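Local coordinates for protein acetyltransferase (Sinorhizobium meliloti, PDB 4JXR) that probably transfers the acetyl group of acetyl-CoA to an amine substrate, as a phosphinothricin acetyltransferase-type member of the GNAT superfamily, at residues 11-16 with 64-69; 15-20 with 56-61; 28-33 with 88-93. All blocks are in the same frame, centred on the assembly; numbering follows the deposited sequence.

Interaction 1: residues 11-16 with 64-69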
loop_
_atom_site.group_PDB
_atom_site.type_symbol
_atom_site.label_atom_id
_atom_site.label_comp_id
_atom_site.label_asym_id
_atom_site.label_seq_id
_atom_site.Cartn_x
_atom_site.Cartn_y
_atom_site.Cartn_z
ATOM N N ALA A 11 5.796 22.672 -13.390
ATOM C CA ALA A 11 6.474 21.844 -14.377
ATOM C C ALA A 11 7.940 22.127 -14.521
ATOM O O ALA A 11 8.749 21.234 -14.725
ATOM C CB ALA A 11 5.758 21.923 -15.729
ATOM N N ALA A 12 8.330 23.419 -14.414
ATOM C CA ALA A 12 9.714 23.821 -14.525
ATOM C C ALA A 12 10.607 23.295 -13.425
ATOM O O ALA A 12 11.815 23.359 -13.573
ATOM C CB ALA A 12 9.823 25.341 -14.578
ATOM N N ASP A 13 10.025 22.695 -12.349
ATOM C CA ASP A 13 10.831 22.106 -11.287
ATOM C C ASP A 13 11.166 20.643 -11.516
ATOM O O ASP A 13 11.908 20.073 -10.719
ATOM C CB ASP A 13 10.054 22.220 -9.975
ATOM C CG ASP A 13 9.759 23.626 -9.566
ATOM O OD1 ASP A 13 10.633 24.531 -9.781
ATOM O OD2 ASP A 13 8.676 23.869 -8.992
ATOM N N LEU A 14 10.614 20.028 -12.570
ATOM C CA LEU A 14 10.740 18.583 -12.717
ATOM C C LEU A 14 12.166 18.084 -12.897
ATOM O O LEU A 14 12.478 16.972 -12.462
ATOM C CB LEU A 14 9.785 18.023 -13.801
ATOM C CG LEU A 14 8.486 17.335 -13.357
ATOM C CD1 LEU A 14 8.722 16.092 -12.490
ATOM C CD2 LEU A 14 7.741 18.419 -12.603
ATOM N N ARG A 15 13.001 18.861 -13.582
ATOM C CA ARG A 15 14.372 18.415 -13.753
ATOM C C ARG A 15 15.085 18.245 -12.399
ATOM O O ARG A 15 15.745 17.228 -12.129
ATOM C CB ARG A 15 15.119 19.376 -14.683
ATOM C CG ARG A 15 16.496 18.883 -15.019
ATOM C CD ARG A 15 17.046 19.669 -16.204
ATOM N NE ARG A 15 18.262 19.096 -16.736
ATOM C CZ ARG A 15 19.465 19.576 -16.447
ATOM N NH1 ARG A 15 19.596 20.666 -15.733
ATOM N NH2 ARG A 15 20.525 18.962 -16.941
ATOM N N SER A 16 14.934 19.265 -11.541
ATOM C CA SER A 16 15.518 19.213 -10.216
ATOM C C SER A 16 14.893 18.122 -9.339
ATOM O O SER A 16 15.627 17.405 -8.647
ATOM C CB SER A 16 15.347 20.547 -9.516
ATOM O OG SER A 16 16.057 21.623 -10.174
ATOM N N GLY A 64 16.830 30.492 -5.046
ATOM C CA GLY A 64 15.634 30.000 -5.709
ATOM C C GLY A 64 15.736 28.617 -6.337
ATOM O O GLY A 64 14.794 28.184 -6.980
ATOM N N ALA A 65 16.871 27.928 -6.201
ATOM C CA ALA A 65 17.011 26.594 -6.760
ATOM C C ALA A 65 16.269 25.575 -5.864
ATOM O O ALA A 65 16.300 25.675 -4.642
ATOM C CB ALA A 65 18.465 26.151 -6.828
ATOM N N VAL A 66 15.660 24.579 -6.503
ATOM C CA VAL A 66 14.964 23.519 -5.762
ATOM C C VAL A 66 15.967 22.611 -5.114
ATOM O O VAL A 66 16.814 22.035 -5.796
ATOM C CB VAL A 66 14.078 22.737 -6.736
ATOM C CG1 VAL A 66 13.533 21.486 -6.082
ATOM C CG2 VAL A 66 12.945 23.629 -7.245
ATOM N N ILE A 67 15.854 22.439 -3.790
ATOM C CA ILE A 67 16.752 21.582 -3.018
ATOM C C ILE A 67 16.043 20.456 -2.278
ATOM O O ILE A 67 16.675 19.642 -1.649
ATOM C CB ILE A 67 17.639 22.417 -2.065
ATOM C CG1 ILE A 67 16.792 23.230 -1.103
ATOM C CG2 ILE A 67 18.574 23.317 -2.902
ATOM C CD1 ILE A 67 17.557 23.919 -0.021
ATOM N N GLY A 68 14.713 20.412 -2.360
ATOM C CA GLY A 68 13.936 19.335 -1.798
ATOM C C GLY A 68 12.529 19.443 -2.310
ATOM O O GLY A 68 12.137 20.466 -2.845
ATOM N N TYR A 69 11.740 18.365 -2.107
ATOM C CA TYR A 69 10.335 18.408 -2.522
ATOM C C TYR A 69 9.553 17.454 -1.645
ATOM O O TYR A 69 10.113 16.585 -0.972
ATOM C CB TYR A 69 10.163 18.101 -4.009
ATOM C CG TYR A 69 10.399 16.661 -4.399
ATOM C CD1 TYR A 69 11.685 16.190 -4.714
ATOM C CD2 TYR A 69 9.383 15.762 -4.477
ATOM C CE1 TYR A 69 11.896 14.903 -5.059
ATOM C CE2 TYR A 69 9.592 14.471 -4.813
ATOM C CZ TYR A 69 10.847 14.012 -5.131
ATOM O OH TYR A 69 11.114 12.716 -5.480
HETATM O O HOH W 1 15.617 24.526 -9.414
#

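Interaction 2: residues 15-20 with 56-61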
loop_
_atom_site.group_PDB
_atom_site.type_symbol
_atom_site.label_atom_id
_atom_site.label_comp_id
_atom_site.label_asym_id
_atom_site.label_seq_id
_atom_site.Cartn_x
_atom_site.Cartn_y
_atom_site.Cartn_z
ATOM N N ARG A 15 13.001 18.861 -13.582
ATOM C CA ARG A 15 14.372 18.415 -13.753
ATOM C C ARG A 15 15.085 18.245 -12.399
ATOM O O ARG A 15 15.745 17.228 -12.129
ATOM C CB ARG A 15 15.119 19.376 -14.683
ATOM C CG ARG A 15 16.496 18.883 -15.019
ATOM C CD ARG A 15 17.046 19.669 -16.204
ATOM N NE ARG A 15 18.262 19.096 -16.736
ATOM C CZ ARG A 15 19.465 19.576 -16.447
ATOM N NH1 ARG A 15 19.596 20.666 -15.733
ATOM N NH2 ARG A 15 20.525 18.962 -16.941
ATOM N N SER A 16 14.934 19.265 -11.541
ATOM C CA SER A 16 15.518 19.213 -10.216
ATOM C C SER A 16 14.893 18.122 -9.339
ATOM O O SER A 16 15.627 17.405 -8.647
ATOM C CB SER A 16 15.347 20.547 -9.516
ATOM O OG SER A 16 16.057 21.623 -10.174
ATOM N N ILE A 17 13.576 17.988 -9.388
ATOM C CA ILE A 17 12.899 16.934 -8.652
ATOM C C ILE A 17 13.423 15.560 -9.062
ATOM O O ILE A 17 13.710 14.690 -8.228
ATOM C CB ILE A 17 11.396 17.047 -8.863
ATOM C CG1 ILE A 17 10.815 18.239 -8.094
ATOM C CG2 ILE A 17 10.671 15.758 -8.497
ATOM C CD1 ILE A 17 9.459 18.670 -8.543
ATOM N N THR A 18 13.590 15.364 -10.376
ATOM C CA THR A 18 14.057 14.103 -10.905
ATOM C C THR A 18 15.451 13.782 -10.395
ATOM O O THR A 18 15.756 12.659 -10.062
ATOM C CB THR A 18 13.952 14.106 -12.436
ATOM O OG1 THR A 18 12.593 14.281 -12.837
ATOM C CG2 THR A 18 14.459 12.810 -13.030
ATOM N N GLU A 19 16.293 14.812 -10.416
ATOM C CA GLU A 19 17.671 14.609 -9.913
ATOM C C GLU A 19 17.827 14.251 -8.351
ATOM O O GLU A 19 18.561 13.361 -7.870
ATOM C CB GLU A 19 18.589 15.789 -10.219
ATOM C CG GLU A 19 20.033 15.515 -9.737
ATOM C CD GLU A 19 20.576 14.124 -10.148
ATOM O OE1 GLU A 19 21.092 13.326 -9.278
ATOM O OE2 GLU A 19 20.491 13.835 -11.360
ATOM N N ILE A 20 16.944 14.948 -7.598
ATOM C CA ILE A 20 16.852 14.674 -6.183
ATOM C C ILE A 20 16.399 13.248 -5.963
ATOM O O ILE A 20 16.964 12.505 -5.156
ATOM C CB ILE A 20 15.955 15.686 -5.462
ATOM C CG1 ILE A 20 16.588 17.068 -5.490
ATOM C CG2 ILE A 20 15.655 15.280 -4.049
ATOM C CD1 ILE A 20 15.640 18.199 -5.154
ATOM N N TYR A 56 1.758 19.397 -3.854
ATOM C CA TYR A 56 3.093 18.986 -4.312
ATOM C C TYR A 56 3.951 20.241 -4.235
ATOM O O TYR A 56 3.643 21.246 -4.924
ATOM C CB TYR A 56 2.986 18.411 -5.728
ATOM C CG TYR A 56 4.146 17.569 -6.211
ATOM C CD1 TYR A 56 5.476 17.967 -6.050
ATOM C CD2 TYR A 56 3.942 16.372 -6.858
ATOM C CE1 TYR A 56 6.520 17.190 -6.546
ATOM C CE2 TYR A 56 4.955 15.602 -7.359
ATOM C CZ TYR A 56 6.268 16.047 -7.220
ATOM O OH TYR A 56 7.350 15.324 -7.720
ATOM N N VAL A 57 4.951 20.248 -3.368
ATOM C CA VAL A 57 5.688 21.430 -3.005
ATOM C C VAL A 57 7.193 21.233 -3.108
ATOM O O VAL A 57 7.692 20.099 -3.098
ATOM C CB VAL A 57 5.274 21.915 -1.582
ATOM C CG1 VAL A 57 3.748 22.136 -1.469
ATOM C CG2 VAL A 57 5.701 20.960 -0.529
ATOM N N VAL A 58 7.886 22.338 -3.262
ATOM C CA VAL A 58 9.336 22.347 -3.279
ATOM C C VAL A 58 9.866 23.283 -2.195
ATOM O O VAL A 58 9.208 24.244 -1.792
ATOM C CB VAL A 58 9.909 22.761 -4.647
ATOM C CG1 VAL A 58 9.595 21.708 -5.703
ATOM C CG2 VAL A 58 9.394 24.130 -5.096
ATOM N N ALA A 59 11.083 22.971 -1.775
ATOM C CA ALA A 59 11.903 23.838 -0.918
ATOM C C ALA A 59 13.034 24.415 -1.771
ATOM O O ALA A 59 13.618 23.709 -2.591
ATOM C CB ALA A 59 12.507 23.066 0.246
ATOM N N LEU A 60 13.298 25.684 -1.549
ATOM C CA LEU A 60 14.272 26.434 -2.336
ATOM C C LEU A 60 15.417 26.909 -1.483
ATOM O O LEU A 60 15.265 27.243 -0.315
ATOM C CB LEU A 60 13.618 27.707 -2.875
ATOM C CG LEU A 60 12.311 27.533 -3.647
ATOM C CD1 LEU A 60 11.801 28.890 -4.148
ATOM C CD2 LEU A 60 12.403 26.510 -4.784
ATOM N N ASP A 61 16.590 26.990 -2.099
ATOM C CA ASP A 61 17.720 27.689 -1.484
ATOM C C ASP A 61 17.580 29.192 -1.674
ATOM O O ASP A 61 16.613 29.679 -2.221
ATOM C CB ASP A 61 19.047 27.082 -2.000
ATOM C CG ASP A 61 19.427 27.511 -3.451
ATOM O OD1 ASP A 61 18.781 28.386 -4.002
ATOM O OD2 ASP A 61 20.392 26.932 -4.011
#

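Interaction 3: residues 28-33 with 88-93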
loop_
_atom_site.group_PDB
_atom_site.type_symbol
_atom_site.label_atom_id
_atom_site.label_comp_id
_atom_site.label_asym_id
_atom_site.label_seq_id
_atom_site.Cartn_x
_atom_site.Cartn_y
_atom_site.Cartn_z
ATOM N N GLY A 28 19.908 5.669 -1.211
ATOM C CA GLY A 28 19.137 5.595 0.043
ATOM C C GLY A 28 18.187 4.432 0.106
ATOM O O GLY A 28 18.110 3.637 -0.841
ATOM N N VAL A 29 17.457 4.318 1.199
ATOM C CA VAL A 29 16.422 3.306 1.266
ATOM C C VAL A 29 15.069 3.920 1.631
ATOM O O VAL A 29 14.159 3.168 1.974
ATOM C CB VAL A 29 16.789 2.124 2.213
ATOM C CG1 VAL A 29 17.945 1.301 1.643
ATOM C CG2 VAL A 29 17.083 2.641 3.608
ATOM N N ALA A 30 14.924 5.243 1.584
ATOM C CA ALA A 30 13.610 5.888 1.706
ATOM C C ALA A 30 12.676 5.452 0.619
ATOM O O ALA A 30 11.489 5.447 0.845
ATOM C CB ALA A 30 13.743 7.400 1.725
ATOM N N THR A 31 13.206 5.197 -0.572
ATOM C CA THR A 31 12.404 4.682 -1.649
ATOM C C THR A 31 12.874 3.273 -1.993
ATOM O O THR A 31 14.074 2.990 -2.030
ATOM C CB THR A 31 12.430 5.578 -2.903
ATOM O OG1 THR A 31 11.766 4.883 -3.962
ATOM C CG2 THR A 31 13.851 5.920 -3.315
ATOM N N TYR A 32 11.911 2.401 -2.233
ATOM C CA TYR A 32 12.178 1.021 -2.596
ATOM C C TYR A 32 12.226 0.844 -4.110
ATOM O O TYR A 32 12.424 -0.260 -4.607
ATOM C CB TYR A 32 11.118 0.108 -1.986
ATOM C CG TYR A 32 11.296 -0.108 -0.493
ATOM C CD1 TYR A 32 12.276 0.569 0.228
ATOM C CD2 TYR A 32 10.483 -0.992 0.187
ATOM C CE1 TYR A 32 12.429 0.369 1.590
ATOM C CE2 TYR A 32 10.622 -1.193 1.548
ATOM C CZ TYR A 32 11.594 -0.510 2.244
ATOM O OH TYR A 32 11.736 -0.693 3.601
ATOM N N GLU A 33 12.054 1.949 -4.829
ATOM C CA GLU A 33 12.453 1.894 -6.312
ATOM C C GLU A 33 14.050 1.715 -6.570
ATOM O O GLU A 33 14.784 2.139 -5.700
ATOM C CB GLU A 33 11.992 3.209 -6.943
ATOM C CG GLU A 33 11.738 3.204 -8.425
ATOM C CD GLU A 33 10.591 4.122 -8.830
ATOM O OE1 GLU A 33 10.263 5.100 -8.116
ATOM O OE2 GLU A 33 10.024 3.856 -9.886
ATOM N N SER A 88 5.262 11.947 1.209
ATOM C CA SER A 88 6.562 11.621 0.642
ATOM C C SER A 88 7.410 12.862 0.677
ATOM O O SER A 88 6.972 13.938 0.298
ATOM C CB SER A 88 6.412 11.196 -0.805
ATOM O OG SER A 88 5.693 9.962 -0.919
ATOM N N ILE A 89 8.641 12.759 1.180
ATOM C CA ILE A 89 9.558 13.876 1.355
ATOM C C ILE A 89 10.927 13.460 0.884
ATOM O O ILE A 89 11.446 12.448 1.332
ATOM C CB ILE A 89 9.650 14.295 2.818
ATOM C CG1 ILE A 89 8.304 14.600 3.426
ATOM C CG2 ILE A 89 10.597 15.497 2.971
ATOM C CD1 ILE A 89 8.402 14.753 4.901
ATOM N N TYR A 90 11.559 14.274 0.032
ATOM C CA TYR A 90 12.915 14.006 -0.477
ATOM C C TYR A 90 13.731 15.273 -0.429
ATOM O O TYR A 90 13.401 16.262 -1.046
ATOM C CB TYR A 90 12.872 13.453 -1.896
ATOM C CG TYR A 90 12.210 12.092 -1.933
ATOM C CD1 TYR A 90 12.944 10.963 -1.710
ATOM C CD2 TYR A 90 10.867 11.942 -2.200
ATOM C CE1 TYR A 90 12.343 9.720 -1.672
ATOM C CE2 TYR A 90 10.260 10.676 -2.149
ATOM C CZ TYR A 90 11.021 9.599 -1.855
ATOM O OH TYR A 90 10.426 8.351 -1.819
ATOM N N LEU A 91 14.835 15.227 0.303
ATOM C CA LEU A 91 15.781 16.325 0.414
ATOM C C LEU A 91 17.070 15.977 -0.281
ATOM O O LEU A 91 17.606 14.893 -0.081
ATOM C CB LEU A 91 16.118 16.541 1.886
ATOM C CG LEU A 91 14.982 16.965 2.757
ATOM C CD1 LEU A 91 15.418 17.099 4.205
ATOM C CD2 LEU A 91 14.348 18.238 2.279
ATOM N N SER A 92 17.620 16.906 -1.027
ATOM C CA SER A 92 18.991 16.775 -1.523
ATOM C C SER A 92 19.928 16.740 -0.326
ATOM O O SER A 92 19.634 17.280 0.756
ATOM C CB SER A 92 19.340 17.921 -2.422
ATOM O OG SER A 92 19.393 19.123 -1.760
ATOM N N PRO A 93 21.120 16.127 -0.498
ATOM C CA PRO A 93 22.057 16.064 0.630
ATOM C C PRO A 93 22.315 17.422 1.254
ATOM O O PRO A 93 22.374 17.508 2.498
ATOM C CB PRO A 93 23.301 15.479 -0.010
ATOM C CG PRO A 93 22.727 14.527 -1.034
ATOM C CD PRO A 93 21.585 15.309 -1.630
HETATM O O HOH W 2 8.967 5.512 -0.448
#

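Interaction 1: residues 11-16 with 64-69
Where the first helix of the GNAT fold, 14-27, packs on the central sheet, the 3-10 turn of 11-13 and the first part of that helix meet the start of strand 66-74 through Asp13, Ser16 and Val66. Val66 makes contact through CB and both methyls. Its CG2 lies 3.5 Å from Asp13 OD1 and 3.9 Å from Asp13 CG, the two side chains crossing at about a right angle. CG1, anti to the backbone N (chi1 170°), is 4.0 Å from Ser16 CB, and Val66 CB comes within 3.8 Å of that same Ser16 CB. No direct hydrogen bond joins the segments. Instead one water bridges them, accepting from Val66 N at 2.9 Å and lying 3.0 Å from Ser16 OG. The carboxylate of Asp13 has other partners: OD2 forms a salt bridge with Arg7 and takes a hydrogen bond from Val10 N. Just past Val66, Ile67 and Gly68 both face Ala59 in a classic beta bulge. With 153 Å² buried in all, the chemistry is mixed: Val66 supplies an apolar surface to a carboxylate oriented by other partners, while the water links the strand's first N-H to the helix.

Interaction 2: residues 15-20 with 56-61
Ile17, on the face of helix 14-27 turned to the sheet, reaches Tyr56 and Val58 of strand 56-60. Its CB points toward the strand, and the two branches then divide the work. CG2 ends 3.4 Å from Tyr56 OH, so the methyl meets the phenol oxygen. The other branch starts at CG1, beside the backbone N (chi1 -73°), and runs on nearly extended, chi2 163°, which carries CD1 to both strand residues. There CD1 is 3.8 Å from Tyr56 CE1 and 4.0 Å from Tyr56 OH, approaching the ring obliquely. On its other contact CD1 lies 4.2 Å from Val58 CG1.

Tyr56 comes to meet the isoleucine from the opposite direction. Its CB does not aim straight at the helix, but CG stands anti to the backbone N and the long ring brings the hydroxyl up to the CG2 methyl of Ile17. Two other aromatic rings touch that ring: Phe46 meets it edge-to-face, and Tyr71 meets it with planes about 30° apart. Tyr69 of the adjoining strand 66-74 also touches Ile17, so the isoleucine is received by two neighbouring strands of the sheet.

At the closest backbone approach Ile17 CA and Val58 CA are still 8.4 Å apart, so the contact is made by side chains, not backbone. All three touching residues are buried, and no hydrogen bond crosses between the segments. The contact, 117 Å² in all, therefore rests on shape and van der Waals packing: CG2 of Ile17 meets the phenol oxygen, while CD1 meets the ring carbon CE1 and also reaches a valine methyl.

Interaction 3: residues 28-33 with 88-93
Tyr90 of strand 84-91 extends its ring to the loop after helix 14-27, where Ala30 and Thr31 receive it. Its CG stands beside the backbone N and anti to the carbonyl carbon, with the ring turned nearly perpendicular at chi2 -86°. The CB does not point straight at the loop, so the length of the ring makes the reach: the CA atoms of Ala30 and Tyr90 remain 8.4 Å apart. Tyr90 OH comes 3.6 Å from Thr31 CB, and Tyr90 CE1 lies 4.3 Å from Ala30 CB; both loop carbons approach the ring obliquely.

Thr31 takes a rotamer with OG1 anti to the backbone N (chi1 172°), which leaves CG2 between the N and the carbonyl carbon. OG1 accepts from Glu33 N at 3.1 Å with an N-H...O angle of 152°, forming an ST turn. Tyr21 OH of helix 14-27 is hydrogen-bonded to the same oxygen and also to Glu33 OE1, while the Tyr21 ring meets that of Tyr90 edge-to-face. Thr31 thus offers Tyr90 its CB, while its polar end is occupied by other partners.

No direct hydrogen bond joins the two segments. A water donates to Ala30 O at 2.8 Å and reaches Tyr90 OH only weakly, at 3.5 Å. Ala30 is exposed while Thr31 is buried, so the ring tip sits at the border of the interior. Tyr90 uses the strand face that helix 14-27 packs on; Ile89 and Leu91, both acetyl-CoA-binding positions, turn to helix 100-115 on the other. This two-faced strand, with a helix on each side and the cofactor positions on one, belongs to the central sheet of the GNAT fold.

Interactions 1 and 2 overlap in sequence at Arg15 and Ser16, though different side chains make the contacts, and set one helix, 14-27, on the neighbouring strands 66-74 and 56-60, their centres only 3 Å apart. Interaction 3, its centre about 15 Å from that of the first and 12 Å from that of the second, joins the loop after that helix to strand 84-91. The strands adjoin in the order 56-60, 66-74, 84-91, and backbone bonds tie Ala59 to Ile67 and Gly68, and Tyr69 to Tyr90. Interaction 2 is fully buried and rests on side-chain packing without hydrogen bonds between its segments; interactions 1 and 3 are partly buried, and each includes a bridging water, weak at one end in interaction 3.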